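Long-range contacts in SusD homolog (PDB 4MRU), which probably binds host mucin O-glycans at the bacterial cell surface as a SusD-family outer-membrane lipoprotein: residues Gly52-Thr61 / Tyr291-Asn299; Phe252-Val260 / Met307-Thr317. One frame throughout, in Å; residues are numbered along the deposited sequence.

Overall arrangement
From the N terminus, segment 52-61 runs from the end of helix 40-54 through a tight turn into strand 58-60; its partner in contact 1, the loop 291-299, comes 229 residues later. Within this long excursion lie residues 252-260, the first half of contact 2, whose second half, 307-317, follows a further 46 residues on. The two contacts therefore cross rather than nest. They meet in the small antiparallel sheet of strands 58-60 and 258-260, with centres about 11 Å apart. Thr61 OG1 bonds to Lys256 O, and Met294 N pairs with Val260 O. Contact 2 adds helix 304-309, whose Ile308 packs on Lys256 and Arg259.

Contact 1: residues Gly52-Thr61 / Tyr291-Asn299; sequences GSYAGYFGET and YYGMRIGIN. With EDO (1,2-ethanediol), chain M; EDO (1,2-ethanediol), chain K.
Two torsions carry Ile296 into the turn at 52-59: with CG1 anti to its carbonyl carbon (chi1 -64°) and the chain then extended (chi2 167°), Ile296 CD1 reaches 3.4 Å from Phe58 O and 3.6 Å from Gly56 CA. The other branch, Ile296 CG2, lies 3.7 Å from Ser53 O, and the forked side chain thus fills the bend between helix and strand. The bend is a Schellman motif: Gly56 has positive phi, Tyr57 N donates to Gly52 O and Gly56 N weakly to Ser53 O; Phe58 N adds a second bond to Gly52 O. Selenomethionine Met294 leaves its backbone with CG anti to N and bends at chi3 (-47°). In the conformer described, one of two deposited, Met294 SE sits 3.3 Å from Glu60 O and CE meets Thr61 CG2, the two side chains crossing at about a right angle, so these contacts are less certain. A water accepts from Ile298 N at 3.0 Å and weakly touches Glu60 OE1, which is also bonded to Ser70. Most of the touching is of apolar side chains on backbone atoms. Strand 58-60 pairs antiparallel with 258-260, Met294 bonds through its backbone to Val260 beyond, and Ile296 also touches Asp263 of helix 262-270.

Contact 2: residues Phe252-Val260 / Met307-Thr317; sequences FNDWKDYRV and MITSYSNRLMT
Arg259 stands in strand 258-260 of the two-stranded antiparallel sheet of this TPR-like SusD fold, and its side chain takes carbonyls from helices 248-254 and 304-309. Arg259 CB rests 3.4 Å from Ser312 O and CG faces Met307 O. A bend at chi2 (-70°) swings Arg259 CD to 3.3 Å from Ser312 O. Farther out, Arg259 NE donates to a lone pair of Ile308 O at 3.0 Å, and Arg259 NH1 donates to both Phe252 O (2.9 Å) and Tyr258 O (2.8 Å), while NH2 binds a water. The Asn313 amide stacks over one face of the guanidinium, the planes 21° apart. With an alanine here, the carbonyls of Ile308 and Tyr258 would probably lose their guanidinium donor, Phe252 O would keep just the weak bond from Asn313 ND2, and the Asn313 amide would lose the flat group it stacks on. Next in the strand, Val260 N bonds Ser312 O at 2.9 Å. Phe252 is covered over its ring centre by Arg314 CD, 3.6 Å above the plane, a CH-pi contact; Met316 SE makes an oblique Met-aromatic contact. Asn253 ND2 donates to Met316 O at 3.0 Å, nearly straight (162°) but from above the carbonyl plane.

Contact 1: residues Gly52-Thr61 / Tyr291-Asn299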
loop_
_atom_site.group_PDB
_atom_site.type_symbol
_atom_site.label_atom_id
_atom_site.label_comp_id
_atom_site.label_asym_id
_atom_site.label_seq_id
_atom_site.Cartn_x
_atom_site.Cartn_y
_atom_site.Cartn_z
ATOM N N GLY A 52 -8.030 -2.700 0.797
ATOM C CA GLY A 52 -9.126 -2.184 -0.006
ATOM C C GLY A 52 -10.083 -1.309 0.765
ATOM O O GLY A 52 -10.421 -0.196 0.320
ATOM N N SER A 53 -10.532 -1.781 1.913
ATOM C CA SER A 53 -11.469 -1.014 2.707
ATOM C C SER A 53 -10.814 0.234 3.324
ATOM O O SER A 53 -11.415 1.304 3.371
ATOM C CB SER A 53 -12.096 -1.870 3.845
ATOM O OG SER A 53 -12.801 -2.969 3.311
ATOM N N TYR A 54 -9.598 0.107 3.816
ATOM C CA TYR A 54 -9.036 1.205 4.585
ATOM C C TYR A 54 -8.395 2.285 3.686
ATOM O O TYR A 54 -8.069 3.352 4.164
ATOM C CB TYR A 54 -8.059 0.644 5.600
ATOM C CG TYR A 54 -8.690 -0.396 6.548
ATOM C CD1 TYR A 54 -10.060 -0.369 6.834
ATOM C CD2 TYR A 54 -7.917 -1.336 7.203
ATOM C CE1 TYR A 54 -10.635 -1.290 7.697
ATOM C CE2 TYR A 54 -8.480 -2.254 8.088
ATOM C CZ TYR A 54 -9.838 -2.228 8.333
ATOM O OH TYR A 54 -10.423 -3.119 9.177
ATOM N N ALA A 55 -8.183 1.981 2.403
ATOM C CA ALA A 55 -7.683 2.961 1.456
ATOM C C ALA A 55 -8.840 3.633 0.697
ATOM O O ALA A 55 -8.610 4.475 -0.171
ATOM C CB ALA A 55 -6.721 2.300 0.470
ATOM N N GLY A 56 -10.073 3.233 0.962
ATOM C CA GLY A 56 -11.195 3.786 0.183
ATOM C C GLY A 56 -11.260 3.287 -1.236
ATOM O O GLY A 56 -11.855 3.941 -2.120
ATOM N N TYR A 57 -10.714 2.085 -1.481
ATOM C CA TYR A 57 -10.638 1.543 -2.842
ATOM C C TYR A 57 -11.736 0.530 -3.168
ATOM O O TYR A 57 -12.253 0.528 -4.295
ATOM C CB TYR A 57 -9.326 0.835 -3.084
ATOM C CG TYR A 57 -8.073 1.667 -3.250
ATOM C CD1 TYR A 57 -8.099 3.031 -3.548
ATOM C CD2 TYR A 57 -6.836 1.046 -3.206
ATOM C CE1 TYR A 57 -6.912 3.730 -3.755
ATOM C CE2 TYR A 57 -5.661 1.747 -3.389
ATOM C CZ TYR A 57 -5.695 3.079 -3.644
ATOM O OH TYR A 57 -4.529 3.738 -3.834
ATOM N N PHE A 58 -12.081 -0.324 -2.208
ATOM C CA PHE A 58 -13.011 -1.433 -2.427
ATOM C C PHE A 58 -13.886 -1.663 -1.230
ATOM O O PHE A 58 -13.484 -1.456 -0.085
ATOM C CB PHE A 58 -12.322 -2.776 -2.655
ATOM C CG PHE A 58 -11.308 -2.770 -3.733
ATOM C CD1 PHE A 58 -11.669 -2.466 -5.017
ATOM C CD2 PHE A 58 -9.998 -3.022 -3.440
ATOM C CE1 PHE A 58 -10.733 -2.429 -6.009
ATOM C CE2 PHE A 58 -9.044 -2.961 -4.440
ATOM C CZ PHE A 58 -9.414 -2.653 -5.714
ATOM N N GLY A 59 -15.088 -2.135 -1.523
ATOM C CA GLY A 59 -15.981 -2.672 -0.505
ATOM C C GLY A 59 -16.425 -4.105 -0.905
ATOM O O GLY A 59 -16.304 -4.530 -2.065
ATOM N N GLU A 60 -16.974 -4.780 0.079
ATOM C CA GLU A 60 -17.331 -6.170 -0.005
ATOM C C GLU A 60 -18.783 -6.232 -0.476
ATOM O O GLU A 60 -19.652 -5.492 -0.031
ATOM C CB GLU A 60 -17.129 -6.858 1.359
ATOM C CG GLU A 60 -15.764 -6.638 2.049
ATOM C CD GLU A 60 -15.795 -5.670 3.211
ATOM O OE1 GLU A 60 -16.613 -4.737 3.171
ATOM O OE2 GLU A 60 -14.969 -5.831 4.148
ATOM N N THR A 61 -19.045 -7.124 -1.403
ATOM C CA THR A 61 -20.383 -7.287 -1.969
ATOM C C THR A 61 -21.248 -8.244 -1.218
ATOM O O THR A 61 -22.468 -8.293 -1.441
ATOM C CB THR A 61 -20.294 -7.876 -3.399
ATOM O OG1 THR A 61 -19.604 -9.138 -3.341
ATOM C CG2 THR A 61 -19.584 -6.939 -4.307
ATOM N N TYR A 291 -19.417 5.384 -13.921
ATOM C CA TYR A 291 -18.609 4.824 -12.867
ATOM C C TYR A 291 -19.311 5.072 -11.525
ATOM O O TYR A 291 -19.685 6.195 -11.230
ATOM C CB TYR A 291 -17.259 5.475 -12.879
ATOM C CG TYR A 291 -16.579 5.304 -14.231
ATOM C CD1 TYR A 291 -16.027 4.088 -14.577
ATOM C CD2 TYR A 291 -16.483 6.353 -15.122
ATOM C CE1 TYR A 291 -15.413 3.903 -15.813
ATOM C CE2 TYR A 291 -15.870 6.194 -16.382
ATOM C CZ TYR A 291 -15.342 4.972 -16.717
ATOM O OH TYR A 291 -14.699 4.790 -17.908
ATOM N N TYR A 292 -19.525 4.006 -10.771
ATOM C CA TYR A 292 -20.269 4.049 -9.511
ATOM C C TYR A 292 -19.512 3.287 -8.434
ATOM O O TYR A 292 -18.935 2.210 -8.689
ATOM C CB TYR A 292 -21.641 3.432 -9.698
ATOM C CG TYR A 292 -22.542 4.152 -10.661
ATOM C CD1 TYR A 292 -22.537 3.818 -12.007
ATOM C CD2 TYR A 292 -23.412 5.170 -10.235
ATOM C CE1 TYR A 292 -23.343 4.473 -12.905
ATOM C CE2 TYR A 292 -24.271 5.811 -11.144
ATOM C CZ TYR A 292 -24.237 5.447 -12.470
ATOM O OH TYR A 292 -25.006 6.078 -13.437
ATOM N N GLY A 293 -19.519 3.846 -7.234
ATOM C CA GLY A 293 -18.808 3.281 -6.105
ATOM C C GLY A 293 -19.744 2.955 -4.983
ATOM O O GLY A 293 -20.800 3.576 -4.867
HETATM N N MSE A 294 -19.357 1.944 -4.197
HETATM C CA MSE A 294 -20.129 1.479 -3.059
HETATM C C MSE A 294 -19.597 2.115 -1.786
HETATM O O MSE A 294 -18.392 2.204 -1.574
HETATM C CB MSE A 294 -20.006 -0.054 -3.004
HETATM C CG MSE A 294 -20.816 -0.738 -1.903
HETATM SE SE MSE A 294 -19.935 -2.438 -1.331
HETATM C CE MSE A 294 -19.562 -3.179 -3.092
ATOM N N ARG A 295 -20.494 2.537 -0.918
ATOM C CA ARG A 295 -20.087 3.082 0.375
ATOM C C ARG A 295 -19.350 2.015 1.161
ATOM O O ARG A 295 -19.829 0.913 1.298
ATOM C CB ARG A 295 -21.276 3.594 1.169
ATOM C CG ARG A 295 -20.929 4.362 2.453
ATOM C CD ARG A 295 -20.397 5.771 2.169
ATOM N NE ARG A 295 -20.105 6.402 3.411
ATOM C CZ ARG A 295 -20.978 7.102 4.115
ATOM N NH1 ARG A 295 -22.238 7.328 3.661
ATOM N NH2 ARG A 295 -20.602 7.586 5.282
ATOM N N ILE A 296 -18.190 2.355 1.695
ATOM C CA ILE A 296 -17.422 1.405 2.516
ATOM C C ILE A 296 -17.814 1.503 3.989
ATOM O O ILE A 296 -17.865 2.587 4.532
ATOM C CB ILE A 296 -15.908 1.639 2.364
ATOM C CG1 ILE A 296 -15.518 1.351 0.924
ATOM C CG2 ILE A 296 -15.105 0.773 3.339
ATOM C CD1 ILE A 296 -14.148 1.835 0.558
ATOM N N GLY A 297 -18.073 0.351 4.597
ATOM C CA GLY A 297 -18.506 0.275 5.998
ATOM C C GLY A 297 -20.008 0.352 6.248
ATOM O O GLY A 297 -20.490 1.227 6.977
ATOM N N ILE A 298 -20.725 -0.600 5.670
ATOM C CA ILE A 298 -22.139 -0.653 5.688
ATOM C C ILE A 298 -22.595 -2.101 5.881
ATOM O O ILE A 298 -21.797 -2.991 5.719
ATOM C CB ILE A 298 -22.715 -0.178 4.350
ATOM C CG1 ILE A 298 -22.216 -1.059 3.208
ATOM C CG2 ILE A 298 -22.372 1.305 4.110
ATOM C CD1 ILE A 298 -22.938 -0.862 1.891
ATOM N N ASN A 299 -23.881 -2.287 6.199
ATOM C CA ASN A 299 -24.562 -3.576 6.144
ATOM C C ASN A 299 -25.749 -3.388 5.212
ATOM O O ASN A 299 -26.815 -2.986 5.637
ATOM C CB ASN A 299 -25.014 -4.053 7.532
ATOM C CG ASN A 299 -23.859 -4.376 8.505
ATOM O OD1 ASN A 299 -24.064 -4.367 9.713
ATOM N ND2 ASN A 299 -22.725 -4.720 8.003
HETATM C C1 EDO M . -20.159 9.472 -14.107
HETATM O O1 EDO M . -19.758 8.138 -14.399
HETATM C C2 EDO M . -21.668 9.457 -14.004
HETATM O O2 EDO M . -21.928 8.458 -13.025
HETATM C C1 EDO K . -25.430 7.201 6.912
HETATM O O1 EDO K . -24.742 8.269 7.640
HETATM C C2 EDO K . -25.680 7.429 5.401
HETATM O O2 EDO K . -24.828 8.432 4.771
HETATM O O HOH W 1 -18.953 -2.446 4.021
#

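Contact 2: residues Phe252-Val260 / Met307-Thr317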
loop_
_atom_site.group_PDB
_atom_site.type_symbol
_atom_site.label_atom_id
_atom_site.label_comp_id
_atom_site.label_asym_id
_atom_site.label_seq_id
_atom_site.Cartn_x
_atom_site.Cartn_y
_atom_site.Cartn_z
ATOM N N PHE A 252 -12.263 -10.497 -7.896
ATOM C CA PHE A 252 -13.019 -9.389 -8.435
ATOM C C PHE A 252 -13.890 -9.824 -9.598
ATOM O O PHE A 252 -15.032 -9.429 -9.696
ATOM C CB PHE A 252 -12.065 -8.289 -8.896
ATOM C CG PHE A 252 -11.278 -7.670 -7.776
ATOM C CD1 PHE A 252 -11.801 -6.623 -7.042
ATOM C CD2 PHE A 252 -10.014 -8.147 -7.466
ATOM C CE1 PHE A 252 -11.099 -6.058 -5.998
ATOM C CE2 PHE A 252 -9.278 -7.569 -6.448
ATOM C CZ PHE A 252 -9.825 -6.534 -5.698
ATOM N N ASN A 253 -13.334 -10.629 -10.487
ATOM C CA ASN A 253 -13.995 -10.999 -11.735
ATOM C C ASN A 253 -14.869 -12.237 -11.622
ATOM O O ASN A 253 -15.846 -12.343 -12.332
ATOM C CB ASN A 253 -12.957 -11.217 -12.845
ATOM C CG ASN A 253 -12.361 -9.916 -13.355
ATOM O OD1 ASN A 253 -12.799 -8.808 -13.002
ATOM N ND2 ASN A 253 -11.341 -10.039 -14.208
ATOM N N ASP A 254 -14.483 -13.201 -10.813
ATOM C CA ASP A 254 -15.113 -14.540 -10.844
ATOM C C ASP A 254 -15.884 -14.774 -9.594
ATOM O O ASP A 254 -17.049 -15.067 -9.666
ATOM C CB ASP A 254 -14.067 -15.641 -11.075
ATOM C CG ASP A 254 -13.298 -15.404 -12.401
ATOM O OD1 ASP A 254 -13.959 -15.249 -13.451
ATOM O OD2 ASP A 254 -12.080 -15.198 -12.367
ATOM N N TRP A 255 -15.245 -14.611 -8.447
ATOM C CA TRP A 255 -15.980 -14.640 -7.164
ATOM C C TRP A 255 -16.900 -13.447 -7.008
ATOM O O TRP A 255 -17.962 -13.563 -6.399
ATOM C CB TRP A 255 -15.030 -14.616 -5.995
ATOM C CG TRP A 255 -13.987 -15.684 -5.953
ATOM C CD1 TRP A 255 -13.836 -16.755 -6.787
ATOM C CD2 TRP A 255 -12.930 -15.762 -5.000
ATOM N NE1 TRP A 255 -12.723 -17.484 -6.423
ATOM C CE2 TRP A 255 -12.170 -16.905 -5.308
ATOM C CE3 TRP A 255 -12.556 -14.973 -3.908
ATOM C CZ2 TRP A 255 -11.071 -17.276 -4.556
ATOM C CZ3 TRP A 255 -11.458 -15.343 -3.169
ATOM C CH2 TRP A 255 -10.710 -16.464 -3.512
ATOM N N LYS A 256 -16.476 -12.310 -7.537
ATOM C CA LYS A 256 -17.235 -11.062 -7.477
ATOM C C LYS A 256 -17.555 -10.642 -6.022
ATOM O O LYS A 256 -18.667 -10.197 -5.744
ATOM C CB LYS A 256 -18.519 -11.177 -8.330
ATOM C CG LYS A 256 -18.235 -11.684 -9.755
ATOM C CD LYS A 256 -19.494 -11.723 -10.604
ATOM C CE LYS A 256 -19.279 -12.612 -11.803
ATOM N NZ LYS A 256 -20.359 -12.424 -12.810
ATOM N N ASP A 257 -16.570 -10.798 -5.131
ATOM C CA ASP A 257 -16.696 -10.491 -3.727
ATOM C C ASP A 257 -16.419 -9.004 -3.399
ATOM O O ASP A 257 -16.649 -8.574 -2.289
ATOM C CB ASP A 257 -15.742 -11.344 -2.894
ATOM C CG ASP A 257 -16.228 -12.762 -2.664
ATOM O OD1 ASP A 257 -17.359 -13.110 -3.059
ATOM O OD2 ASP A 257 -15.440 -13.532 -2.078
ATOM N N TYR A 258 -15.896 -8.235 -4.343
ATOM C CA TYR A 258 -15.528 -6.833 -4.116
ATOM C C TYR A 258 -15.930 -5.956 -5.282
ATOM O O TYR A 258 -15.842 -6.362 -6.460
ATOM C CB TYR A 258 -14.003 -6.668 -3.857
ATOM C CG TYR A 258 -13.557 -7.622 -2.798
ATOM C CD1 TYR A 258 -13.741 -7.325 -1.461
ATOM C CD2 TYR A 258 -13.131 -8.925 -3.135
ATOM C CE1 TYR A 258 -13.434 -8.268 -0.470
ATOM C CE2 TYR A 258 -12.843 -9.861 -2.134
ATOM C CZ TYR A 258 -13.007 -9.514 -0.826
ATOM O OH TYR A 258 -12.770 -10.445 0.135
ATOM N N ARG A 259 -16.319 -4.721 -4.964
ATOM C CA ARG A 259 -16.497 -3.711 -5.984
ATOM C C ARG A 259 -15.812 -2.436 -5.513
ATOM O O ARG A 259 -15.384 -2.310 -4.371
ATOM C CB ARG A 259 -17.986 -3.472 -6.307
ATOM C CG ARG A 259 -18.725 -4.624 -6.979
ATOM C CD ARG A 259 -18.195 -4.745 -8.375
ATOM N NE ARG A 259 -18.682 -5.844 -9.221
ATOM C CZ ARG A 259 -17.994 -6.946 -9.532
ATOM N NH1 ARG A 259 -16.835 -7.244 -8.951
ATOM N NH2 ARG A 259 -18.489 -7.771 -10.433
ATOM N N VAL A 260 -15.724 -1.492 -6.415
ATOM C CA VAL A 260 -15.027 -0.267 -6.157
ATOM C C VAL A 260 -15.764 0.591 -5.135
ATOM O O VAL A 260 -16.988 0.695 -5.134
ATOM C CB VAL A 260 -14.811 0.513 -7.488
ATOM C CG1 VAL A 260 -14.082 1.812 -7.225
ATOM C CG2 VAL A 260 -14.029 -0.332 -8.455
HETATM N N MSE A 307 -25.392 -5.570 -5.250
HETATM C CA MSE A 307 -24.071 -4.992 -4.938
HETATM C C MSE A 307 -23.097 -5.284 -6.041
HETATM O O MSE A 307 -22.263 -4.462 -6.362
HETATM C CB MSE A 307 -23.460 -5.559 -3.645
HETATM C CG MSE A 307 -24.302 -5.434 -2.383
HETATM SE SE MSE A 307 -24.649 -3.530 -1.923
HETATM C CE MSE A 307 -26.377 -3.504 -2.703
ATOM N N ILE A 308 -23.201 -6.461 -6.637
ATOM C CA ILE A 308 -22.288 -6.873 -7.699
ATOM C C ILE A 308 -22.572 -6.110 -8.991
ATOM O O ILE A 308 -21.669 -5.658 -9.646
ATOM C CB ILE A 308 -22.405 -8.385 -7.948
ATOM C CG1 ILE A 308 -21.741 -9.155 -6.802
ATOM C CG2 ILE A 308 -21.815 -8.792 -9.308
ATOM C CD1 ILE A 308 -22.195 -10.600 -6.718
ATOM N N THR A 309 -23.846 -5.900 -9.308
ATOM C CA THR A 309 -24.213 -5.299 -10.610
ATOM C C THR A 309 -24.394 -3.775 -10.584
ATOM O O THR A 309 -24.368 -3.159 -11.630
ATOM C CB THR A 309 -25.493 -5.935 -11.182
ATOM O OG1 THR A 309 -26.572 -5.759 -10.260
ATOM C CG2 THR A 309 -25.293 -7.460 -11.487
ATOM N N SER A 310 -24.553 -3.170 -9.418
ATOM C CA SER A 310 -24.865 -1.735 -9.359
ATOM C C SER A 310 -23.645 -0.834 -9.217
ATOM O O SER A 310 -23.767 0.395 -9.258
ATOM C CB SER A 310 -25.788 -1.468 -8.185
ATOM O OG SER A 310 -26.975 -2.207 -8.369
ATOM N N TYR A 311 -22.488 -1.446 -8.966
ATOM C CA TYR A 311 -21.251 -0.714 -8.732
ATOM C C TYR A 311 -20.149 -1.199 -9.672
ATOM O O TYR A 311 -20.105 -2.349 -10.044
ATOM C CB TYR A 311 -20.802 -0.860 -7.269
ATOM C CG TYR A 311 -21.892 -0.408 -6.349
ATOM C CD1 TYR A 311 -22.148 0.941 -6.166
ATOM C CD2 TYR A 311 -22.655 -1.326 -5.651
ATOM C CE1 TYR A 311 -23.174 1.367 -5.340
ATOM C CE2 TYR A 311 -23.684 -0.917 -4.830
ATOM C CZ TYR A 311 -23.951 0.437 -4.682
ATOM O OH TYR A 311 -24.974 0.853 -3.863
ATOM N N SER A 312 -19.279 -0.277 -10.041
ATOM C CA SER A 312 -18.127 -0.569 -10.879
ATOM C C SER A 312 -17.238 -1.632 -10.231
ATOM O O SER A 312 -17.096 -1.660 -9.013
ATOM C CB SER A 312 -17.313 0.709 -11.115
ATOM O OG SER A 312 -18.020 1.631 -11.893
ATOM N N ASN A 313 -16.607 -2.433 -11.077
ATOM C CA ASN A 313 -15.491 -3.301 -10.715
ATOM C C ASN A 313 -14.180 -2.629 -11.062
ATOM O O ASN A 313 -14.155 -1.683 -11.835
ATOM C CB ASN A 313 -15.596 -4.614 -11.499
ATOM C CG ASN A 313 -14.720 -5.724 -10.951
ATOM O OD1 ASN A 313 -14.023 -5.581 -9.958
ATOM N ND2 ASN A 313 -14.747 -6.836 -11.629
ATOM N N ARG A 314 -13.077 -3.094 -10.502
ATOM C CA ARG A 314 -11.828 -2.767 -11.121
ATOM C C ARG A 314 -11.745 -3.459 -12.478
ATOM O O ARG A 314 -12.380 -4.457 -12.695
ATOM C CB ARG A 314 -10.626 -3.111 -10.218
ATOM C CG ARG A 314 -10.394 -4.543 -9.903
ATOM C CD ARG A 314 -9.174 -4.653 -8.958
ATOM N NE ARG A 314 -7.910 -4.547 -9.700
ATOM C CZ ARG A 314 -6.762 -5.125 -9.329
ATOM N NH1 ARG A 314 -6.664 -5.807 -8.190
ATOM N NH2 ARG A 314 -5.709 -5.016 -10.094
ATOM N N LEU A 315 -10.939 -2.877 -13.372
ATOM C CA LEU A 315 -10.688 -3.410 -14.714
ATOM C C LEU A 315 -9.383 -4.185 -14.663
ATOM O O LEU A 315 -8.327 -3.599 -14.485
ATOM C CB LEU A 315 -10.600 -2.279 -15.722
ATOM C CG LEU A 315 -10.325 -2.700 -17.176
ATOM C CD1 LEU A 315 -11.484 -3.557 -17.695
ATOM C CD2 LEU A 315 -10.075 -1.492 -18.056
HETATM N N MSE A 316 -9.459 -5.505 -14.718
HETATM C CA MSE A 316 -8.287 -6.327 -14.711
HETATM C C MSE A 316 -8.529 -7.621 -15.426
HETATM O O MSE A 316 -9.694 -8.008 -15.691
HETATM C CB MSE A 316 -7.922 -6.625 -13.256
HETATM C CG MSE A 316 -8.885 -7.613 -12.606
HETATM SE SE MSE A 316 -8.299 -7.828 -10.727
HETATM C CE MSE A 316 -6.456 -8.367 -11.086
ATOM N N THR A 317 -7.433 -8.300 -15.761
ATOM C CA THR A 317 -7.486 -9.613 -16.418
ATOM C C THR A 317 -6.600 -10.561 -15.657
ATOM O O THR A 317 -5.717 -10.119 -14.902
ATOM C CB THR A 317 -7.008 -9.581 -17.897
ATOM O OG1 THR A 317 -5.563 -9.593 -17.953
ATOM C CG2 THR A 317 -7.576 -8.348 -18.658
HETATM O O HOH W 2 -12.333 -6.525 -14.367
HETATM O O HOH W 3 -20.133 -6.869 -12.404
#